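Local coordinates for protein D-glycero-D-manno-heptose 1-phosphate kinase (Bacteroides thetaiotaomicron, PDB 3K85) that probably transfers phosphate from ATP to a sugar, as a GHMP-family kinase whose assigned substrate is D-glycero-D-manno-heptose 1-phosphate, at residues K7-L12 with Q330-G335; S198-F203 with F305-T310; G29-N34 with Y171-Q176. All blocks are in the same frame, centred on the assembly; numbering follows the deposited sequence.

Contact 1: K7-L12 with Q330-G335; sequences KAPLRL and QFIDDG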
# COMPACT_ATOMS: atom_id res chain seq x y z
N LYS A 7 22.05 -1.19 -3.88
CA LYS A 7 21.52 -2.41 -4.47
C LYS A 7 20.07 -2.18 -4.80
O LYS A 7 19.39 -1.39 -4.14
CB LYS A 7 21.67 -3.63 -3.53
CG LYS A 7 20.92 -3.54 -2.23
CD LYS A 7 21.27 -4.69 -1.29
CE LYS A 7 20.39 -5.90 -1.49
NZ LYS A 7 20.58 -6.87 -0.37
N ALA A 8 19.59 -2.84 -5.85
CA ALA A 8 18.21 -2.70 -6.28
C ALA A 8 17.68 -4.08 -6.62
O ALA A 8 18.42 -4.92 -7.15
CB ALA A 8 18.12 -1.78 -7.51
N PRO A 9 16.40 -4.34 -6.34
CA PRO A 9 15.84 -5.66 -6.64
C PRO A 9 15.26 -5.79 -8.04
O PRO A 9 14.92 -4.80 -8.69
CB PRO A 9 14.78 -5.82 -5.55
CG PRO A 9 14.23 -4.42 -5.46
CD PRO A 9 15.48 -3.55 -5.50
N LEU A 10 15.16 -7.03 -8.50
CA LEU A 10 14.59 -7.33 -9.80
C LEU A 10 13.13 -7.53 -9.47
O LEU A 10 12.74 -7.43 -8.31
CB LEU A 10 15.20 -8.61 -10.38
CG LEU A 10 16.71 -8.58 -10.69
CD1 LEU A 10 17.18 -9.99 -10.98
CD2 LEU A 10 17.00 -7.66 -11.87
N ARG A 11 12.31 -7.83 -10.46
CA ARG A 11 10.89 -7.98 -10.19
C ARG A 11 10.21 -9.04 -11.03
O ARG A 11 10.73 -9.49 -12.02
CB ARG A 11 10.20 -6.63 -10.41
CG ARG A 11 10.35 -6.09 -11.83
CD ARG A 11 9.45 -6.85 -12.80
NE ARG A 11 9.62 -6.44 -14.18
CZ ARG A 11 9.80 -7.29 -15.19
NH1 ARG A 11 9.84 -8.60 -14.93
NH2 ARG A 11 9.93 -6.86 -16.43
N LEU A 12 9.01 -9.41 -10.59
CA LEU A 12 8.19 -10.38 -11.28
C LEU A 12 7.02 -9.59 -11.83
O LEU A 12 6.42 -8.78 -11.12
CB LEU A 12 7.66 -11.42 -10.30
CG LEU A 12 8.14 -12.85 -10.43
CD1 LEU A 12 9.61 -12.89 -10.81
CD2 LEU A 12 7.90 -13.55 -9.10
N GLN A 330 12.28 -15.01 -3.13
CA GLN A 330 11.41 -14.52 -2.08
C GLN A 330 11.08 -13.08 -2.47
O GLN A 330 11.89 -12.38 -3.07
CB GLN A 330 12.12 -14.56 -0.72
CG GLN A 330 12.42 -15.97 -0.22
CD GLN A 330 11.15 -16.79 -0.06
OE1 GLN A 330 10.25 -16.41 0.68
NE2 GLN A 330 11.08 -17.93 -0.76
N PHE A 331 9.86 -12.65 -2.14
CA PHE A 331 9.44 -11.29 -2.44
C PHE A 331 10.15 -10.38 -1.45
O PHE A 331 10.34 -10.75 -0.29
CB PHE A 331 7.94 -11.17 -2.26
CG PHE A 331 7.15 -11.82 -3.35
CD1 PHE A 331 7.17 -11.30 -4.64
CD2 PHE A 331 6.39 -12.95 -3.09
CE1 PHE A 331 6.44 -11.89 -5.66
CE2 PHE A 331 5.66 -13.56 -4.10
CZ PHE A 331 5.68 -13.03 -5.38
N ILE A 332 10.57 -9.21 -1.91
CA ILE A 332 11.25 -8.28 -1.01
C ILE A 332 10.43 -6.99 -1.06
O ILE A 332 10.04 -6.54 -2.14
CB ILE A 332 12.73 -8.06 -1.45
CG1 ILE A 332 13.44 -7.14 -0.47
CG2 ILE A 332 12.79 -7.48 -2.84
CD1 ILE A 332 13.54 -7.71 0.95
N ASP A 333 10.14 -6.41 0.10
CA ASP A 333 9.32 -5.20 0.16
C ASP A 333 10.02 -3.87 -0.04
O ASP A 333 9.36 -2.85 -0.24
CB ASP A 333 8.55 -5.13 1.47
CG ASP A 333 7.52 -4.00 1.48
OD1 ASP A 333 6.50 -4.12 0.76
OD2 ASP A 333 7.73 -2.99 2.19
N ASP A 334 11.35 -3.87 0.01
CA ASP A 334 12.10 -2.64 -0.15
C ASP A 334 12.56 -2.37 -1.57
O ASP A 334 12.74 -3.28 -2.37
CB ASP A 334 13.32 -2.65 0.78
CG ASP A 334 12.96 -2.32 2.21
OD1 ASP A 334 11.81 -2.61 2.62
OD2 ASP A 334 13.83 -1.78 2.93
N GLY A 335 12.73 -1.10 -1.89
CA GLY A 335 13.19 -0.73 -3.21
C GLY A 335 14.68 -0.47 -3.11
O GLY A 335 15.31 -0.77 -2.10
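The carbonyl oxygen of D334 rests against the pyrrolidine ring of P9, with O 3.6 Å from CG and 4.2 Å from CD. These are contacts to carbon rather than hydrogen bonds. In this GHMP-kinase fold, strand 4-15 runs through the mixed sheet. Residues 330-335 belong to the loop that leads from helix 309-320 to the C-terminal strand 337-340, which pairs antiparallel with strand 4-15. The loop thus lies against the strand just before it joins the sheet, and from F331 to G335 it runs at 131° to the P9-L12 part of the strand.

The CB atoms of P9 and L12 both leave toward the loop although only two residues lie between them, while those of A8 and L10 point away from it; plain alternation is lost in between. On the ring of P9, CB takes a methyl of I332, CG2, at 3.7 Å. I332 has CG1 anti to its backbone N (chi1 -177°), which leaves CG2 in the crowded position between N and the carbonyl carbon and facing the proline. Farther along, L12 and F331 cross at about a right angle, and the leucine methyl approaches the ring obliquely.

The loop's polar backbone atoms find partners beyond the strand: F331 N bonds E196 OE2 and I332 O bonds T36 OG1. D333 OD2 forms a salt bridge to K186 NZ of the second subunit. The join is small, 192 Å² in all, and made of van der Waals contacts, in part with backbone carbonyls. Its two ends are P9 CD, 4.0 Å from the carbonyl carbon of G335, and L12 CD2, 4.1 Å from F331 CE1.

Contact 2: S198-F203 with F305-T310; sequences SMVLYF and FVVEPT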
# COMPACT_ATOMS: atom_id res chain seq x y z
N SER A 198 3.38 -20.97 -3.25
CA SER A 198 2.54 -21.34 -4.38
C SER A 198 3.21 -21.01 -5.72
O SER A 198 2.59 -21.15 -6.77
CB SER A 198 1.20 -20.60 -4.32
OG SER A 198 0.45 -20.95 -3.18
N MSE A 199 4.47 -20.58 -5.70
CA MSE A 199 5.12 -20.23 -6.95
C MSE A 199 6.48 -20.83 -7.25
O MSE A 199 7.32 -21.02 -6.37
CB MSE A 199 5.24 -18.71 -7.08
CG MSE A 199 3.95 -18.04 -7.47
SE MSE A 199 4.10 -16.11 -7.37
CE MSE A 199 5.72 -15.88 -8.42
N VAL A 200 6.70 -21.10 -8.53
CA VAL A 200 7.95 -21.66 -9.00
C VAL A 200 8.50 -20.79 -10.14
O VAL A 200 7.78 -20.49 -11.10
CB VAL A 200 7.75 -23.11 -9.51
CG1 VAL A 200 9.10 -23.77 -9.75
CG2 VAL A 200 6.94 -23.90 -8.50
N LEU A 201 9.75 -20.38 -10.01
CA LEU A 201 10.43 -19.58 -11.01
C LEU A 201 11.36 -20.50 -11.79
O LEU A 201 12.31 -21.03 -11.24
CB LEU A 201 11.27 -18.49 -10.34
CG LEU A 201 10.70 -17.08 -10.28
CD1 LEU A 201 11.60 -16.15 -11.07
CD2 LEU A 201 9.27 -17.05 -10.82
N TYR A 202 11.08 -20.68 -13.08
CA TYR A 202 11.90 -21.58 -13.89
C TYR A 202 12.42 -20.99 -15.20
O TYR A 202 11.65 -20.56 -16.06
CB TYR A 202 11.12 -22.86 -14.18
CG TYR A 202 11.87 -23.85 -15.04
CD1 TYR A 202 13.09 -24.38 -14.62
CD2 TYR A 202 11.37 -24.25 -16.28
CE1 TYR A 202 13.80 -25.29 -15.42
CE2 TYR A 202 12.07 -25.15 -17.09
CZ TYR A 202 13.28 -25.66 -16.65
OH TYR A 202 13.98 -26.54 -17.45
N PHE A 203 13.75 -20.97 -15.34
CA PHE A 203 14.38 -20.46 -16.55
C PHE A 203 14.73 -21.65 -17.44
O PHE A 203 14.75 -22.79 -16.98
CB PHE A 203 15.67 -19.70 -16.21
CG PHE A 203 15.45 -18.48 -15.37
CD1 PHE A 203 15.06 -18.58 -14.04
CD2 PHE A 203 15.69 -17.21 -15.90
CE1 PHE A 203 14.91 -17.45 -13.24
CE2 PHE A 203 15.54 -16.07 -15.11
CZ PHE A 203 15.15 -16.19 -13.78
N PHE A 305 5.35 -20.32 -12.69
CA PHE A 305 4.31 -21.31 -12.42
C PHE A 305 3.64 -21.10 -11.07
O PHE A 305 4.30 -20.80 -10.08
CB PHE A 305 4.91 -22.72 -12.46
CG PHE A 305 5.21 -23.22 -13.84
CD1 PHE A 305 4.18 -23.49 -14.73
CD2 PHE A 305 6.52 -23.46 -14.24
CE1 PHE A 305 4.45 -24.00 -16.01
CE2 PHE A 305 6.80 -23.97 -15.51
CZ PHE A 305 5.77 -24.24 -16.39
N VAL A 306 2.32 -21.26 -11.04
CA VAL A 306 1.55 -21.13 -9.82
C VAL A 306 1.02 -22.51 -9.45
O VAL A 306 0.20 -23.08 -10.18
CB VAL A 306 0.37 -20.15 -10.00
CG1 VAL A 306 -0.59 -20.23 -8.81
CG2 VAL A 306 0.90 -18.72 -10.15
N VAL A 307 1.47 -23.05 -8.33
CA VAL A 307 1.05 -24.38 -7.90
C VAL A 307 0.59 -24.46 -6.44
O VAL A 307 0.94 -23.62 -5.61
CB VAL A 307 2.20 -25.40 -8.12
CG1 VAL A 307 3.40 -25.02 -7.27
CG2 VAL A 307 1.73 -26.81 -7.81
N GLU A 308 -0.21 -25.48 -6.14
CA GLU A 308 -0.71 -25.72 -4.79
C GLU A 308 0.54 -25.98 -3.95
O GLU A 308 1.39 -26.78 -4.35
CB GLU A 308 -1.60 -26.96 -4.76
CG GLU A 308 -3.00 -26.74 -4.24
CD GLU A 308 -3.86 -27.98 -4.41
OE1 GLU A 308 -4.02 -28.43 -5.57
OE2 GLU A 308 -4.38 -28.51 -3.40
N PRO A 309 0.66 -25.31 -2.80
CA PRO A 309 1.82 -25.47 -1.91
C PRO A 309 2.24 -26.92 -1.63
O PRO A 309 3.42 -27.26 -1.76
CB PRO A 309 1.37 -24.74 -0.65
CG PRO A 309 0.55 -23.62 -1.20
CD PRO A 309 -0.29 -24.33 -2.24
N THR A 310 1.29 -27.77 -1.27
CA THR A 310 1.59 -29.18 -0.96
C THR A 310 2.08 -29.95 -2.18
O THR A 310 2.52 -31.10 -2.07
CB THR A 310 0.35 -29.91 -0.39
OG1 THR A 310 -0.73 -29.84 -1.34
CG2 THR A 310 -0.10 -29.28 0.92
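S198-V200 and F305-V307 run antiparallel, joining the short strand 199-202 to strand 303-306 at one side of a three-stranded sheet. V200 and F305 form a hydrogen-bonded pair: F305 N reaches V200 O at 2.9 Å, almost straight (177°) and in the carbonyl plane, and V200 N returns a bond to F305 O. M199 and V306 are the non-hydrogen-bonded pair, with CA atoms 4.7 Å apart. One step on, V307 N gives S198 O a 2.7 Å bond, tilted out of the carbonyl plane, and the CA-H of V306 also points at that oxygen.

M199 CG, of a selenomethionine, meets V306 CG2 at 4.1 Å on one face. On the other, V200 packs CB against F305 CB and CG2 against V307 CG1, the latter at 3.9 Å. V307 turns CG1 between its N and carbonyl carbon (chi1 62°), which brings that methyl to V200 CG2. S198 OG, bonded to E194 O of the preceding helix 189-197, lies 3.3 Å from P309 CG.

Helix 251-264 meets V306 and helix 309-320 meets V200 and F305, so backbone bonds fix the register while apolar side chains, aromatic F305 among them, pack on both faces.

Contact 3: G29-N34 with Y171-Q176; sequences GGLILN and YMEFLQ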
# COMPACT_ATOMS: atom_id res chain seq x y z
N GLY A 29 -3.88 4.12 -21.79
CA GLY A 29 -3.51 4.15 -20.39
C GLY A 29 -3.09 2.76 -19.97
O GLY A 29 -3.67 1.77 -20.41
N GLY A 30 -2.07 2.67 -19.12
CA GLY A 30 -1.61 1.36 -18.68
C GLY A 30 -1.89 1.01 -17.23
O GLY A 30 -2.12 1.88 -16.38
N LEU A 31 -1.88 -0.29 -16.94
CA LEU A 31 -2.12 -0.78 -15.59
C LEU A 31 -1.19 -1.95 -15.32
O LEU A 31 -1.14 -2.92 -16.09
CB LEU A 31 -3.58 -1.20 -15.41
CG LEU A 31 -4.57 -0.03 -15.31
CD1 LEU A 31 -5.98 -0.56 -15.17
CD2 LEU A 31 -4.20 0.85 -14.13
N ILE A 32 -0.43 -1.86 -14.23
CA ILE A 32 0.51 -2.89 -13.88
C ILE A 32 0.58 -3.32 -12.42
O ILE A 32 0.57 -2.49 -11.50
CB ILE A 32 1.92 -2.48 -14.32
CG1 ILE A 32 2.08 -2.79 -15.81
CG2 ILE A 32 2.98 -3.20 -13.48
CD1 ILE A 32 3.45 -2.54 -16.35
N LEU A 33 0.66 -4.63 -12.21
CA LEU A 33 0.80 -5.18 -10.88
C LEU A 33 2.08 -5.99 -10.89
O LEU A 33 2.15 -7.03 -11.54
CB LEU A 33 -0.37 -6.09 -10.51
CG LEU A 33 -0.28 -6.59 -9.06
CD1 LEU A 33 -0.44 -5.42 -8.12
CD2 LEU A 33 -1.36 -7.62 -8.79
N ASN A 34 3.10 -5.51 -10.20
CA ASN A 34 4.37 -6.23 -10.13
C ASN A 34 4.92 -6.20 -8.71
O ASN A 34 4.44 -5.47 -7.84
CB ASN A 34 5.39 -5.65 -11.12
CG ASN A 34 5.66 -4.18 -10.89
OD1 ASN A 34 5.52 -3.67 -9.78
ND2 ASN A 34 6.06 -3.48 -11.96
N TYR A 171 0.96 -1.29 -7.71
CA TYR A 171 -0.10 -1.27 -8.72
C TYR A 171 0.18 0.08 -9.34
O TYR A 171 -0.08 1.12 -8.73
CB TYR A 171 -1.47 -1.29 -8.07
CG TYR A 171 -2.64 -1.27 -9.03
CD1 TYR A 171 -3.03 -2.43 -9.70
CD2 TYR A 171 -3.40 -0.12 -9.22
CE1 TYR A 171 -4.15 -2.45 -10.53
CE2 TYR A 171 -4.52 -0.12 -10.04
CZ TYR A 171 -4.89 -1.29 -10.69
OH TYR A 171 -5.99 -1.32 -11.51
N MSE A 172 0.74 0.07 -10.54
CA MSE A 172 1.12 1.29 -11.23
C MSE A 172 0.15 1.69 -12.32
O MSE A 172 -0.34 0.86 -13.08
CB MSE A 172 2.52 1.12 -11.83
CG MSE A 172 3.47 0.36 -10.93
SE MSE A 172 5.28 0.24 -11.59
CE MSE A 172 6.23 0.53 -9.90
N GLU A 173 -0.11 2.99 -12.38
CA GLU A 173 -1.00 3.54 -13.38
C GLU A 173 -0.15 4.37 -14.32
O GLU A 173 0.41 5.39 -13.92
CB GLU A 173 -2.07 4.41 -12.71
CG GLU A 173 -3.12 3.60 -11.96
CD GLU A 173 -4.05 4.45 -11.11
OE1 GLU A 173 -3.67 4.81 -9.98
OE2 GLU A 173 -5.18 4.76 -11.58
N PHE A 174 -0.01 3.89 -15.55
CA PHE A 174 0.76 4.59 -16.57
C PHE A 174 -0.30 5.24 -17.42
O PHE A 174 -0.77 4.70 -18.43
CB PHE A 174 1.59 3.58 -17.36
CG PHE A 174 2.67 2.92 -16.55
CD1 PHE A 174 3.83 3.62 -16.22
CD2 PHE A 174 2.49 1.63 -16.05
CE1 PHE A 174 4.80 3.04 -15.42
CE2 PHE A 174 3.46 1.05 -15.24
CZ PHE A 174 4.62 1.75 -14.92
N LEU A 175 -0.70 6.42 -16.96
CA LEU A 175 -1.74 7.22 -17.58
C LEU A 175 -1.39 7.79 -18.94
O LEU A 175 -0.23 7.81 -19.35
CB LEU A 175 -2.13 8.33 -16.61
CG LEU A 175 -2.50 7.78 -15.23
CD1 LEU A 175 -2.57 8.90 -14.21
CD2 LEU A 175 -3.81 7.03 -15.32
N GLN A 176 -2.43 8.25 -19.64
CA GLN A 176 -2.28 8.86 -20.95
C GLN A 176 -1.48 10.14 -20.70
O GLN A 176 -1.45 10.63 -19.57
CB GLN A 176 -3.67 9.19 -21.50
CG GLN A 176 -4.58 7.97 -21.62
CD GLN A 176 -6.05 8.31 -21.55
OE1 GLN A 176 -6.57 8.68 -20.50
NE2 GLN A 176 -6.74 8.18 -22.68
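Strands 30-37 and 169-175 of the mixed sheet are antiparallel neighbours. Their parts 30-34 and 171-175 pair here through G30 with F174 and I32 with M172 as hydrogen-bonded pairs, alternating with L31-E173 and L33-Y171 as non-hydrogen-bonded ones. The axes of these parts pass 4.6 Å apart at 159°. The I32-M172 pair is regular: M172 N reaches I32 O at 2.7 Å and I32 N reaches M172 O at 3.0 Å, both in the carbonyl plane. At G30 the ladder is less regular, for F174 N sits above the carbonyl plane of G30 O, 51° out of it. G30 also lets the strands come close, since a CB there would stand only 3.3 Å from F174 CB.

On the face of L31, L33, Y171 and E173, Y171 has the largest buried area. With CG anti to the backbone N (chi1 -180°), its ring slants across L31, whose methyls CD1 and CD2 lie 3.7 and 3.8 Å from Y171 OH. L33 CD1 lies near Y171 CB, at the edge side of the ring, and L31 CD2 runs alongside E173 CG. E173 OE1 bonds N183 ND2. Helix 230-246 covers this face, its K243 making a cation-pi contact with Y171. A serine in place of Y171 would probably open a gap beside the L31 methyls and leave K243 without its pi partner.

On the opposite face, I32 CB meets F174 at the ring edge, in plane, and CD1 comes obliquely to CE2 at 3.8 Å. N34 crosses M172 at about a right angle, ND2 lying 3.8 Å from SE of the selenomethionine while bonding Q159 OE1. Polar side-chain ends thus find partners beyond the pair, and the strands hold each other by backbone bonds and apolar contact.

Contacts 1 and 3 share one sheet, in which strands 4-15 and 30-37 are neighbours, and they meet where L12 O lies against N34 CB. Contact 2 belongs to the separate three-stranded sheet, yet its M199 packs on L12 and F331. Contact 1, at the mixed sheet, is thus where the small sheet touches it, whereas contacts 2 and 3 have centres about 25 Å apart and do not meet. Those two are buried strand pairings, held by backbone hydrogen bonds with mainly apolar side chains; contact 3 adds polar groups bonded to residues beyond it. Contact 1 is only partly buried, smaller, and relies on van der Waals contacts between strand and loop. Along the chain it encloses both others.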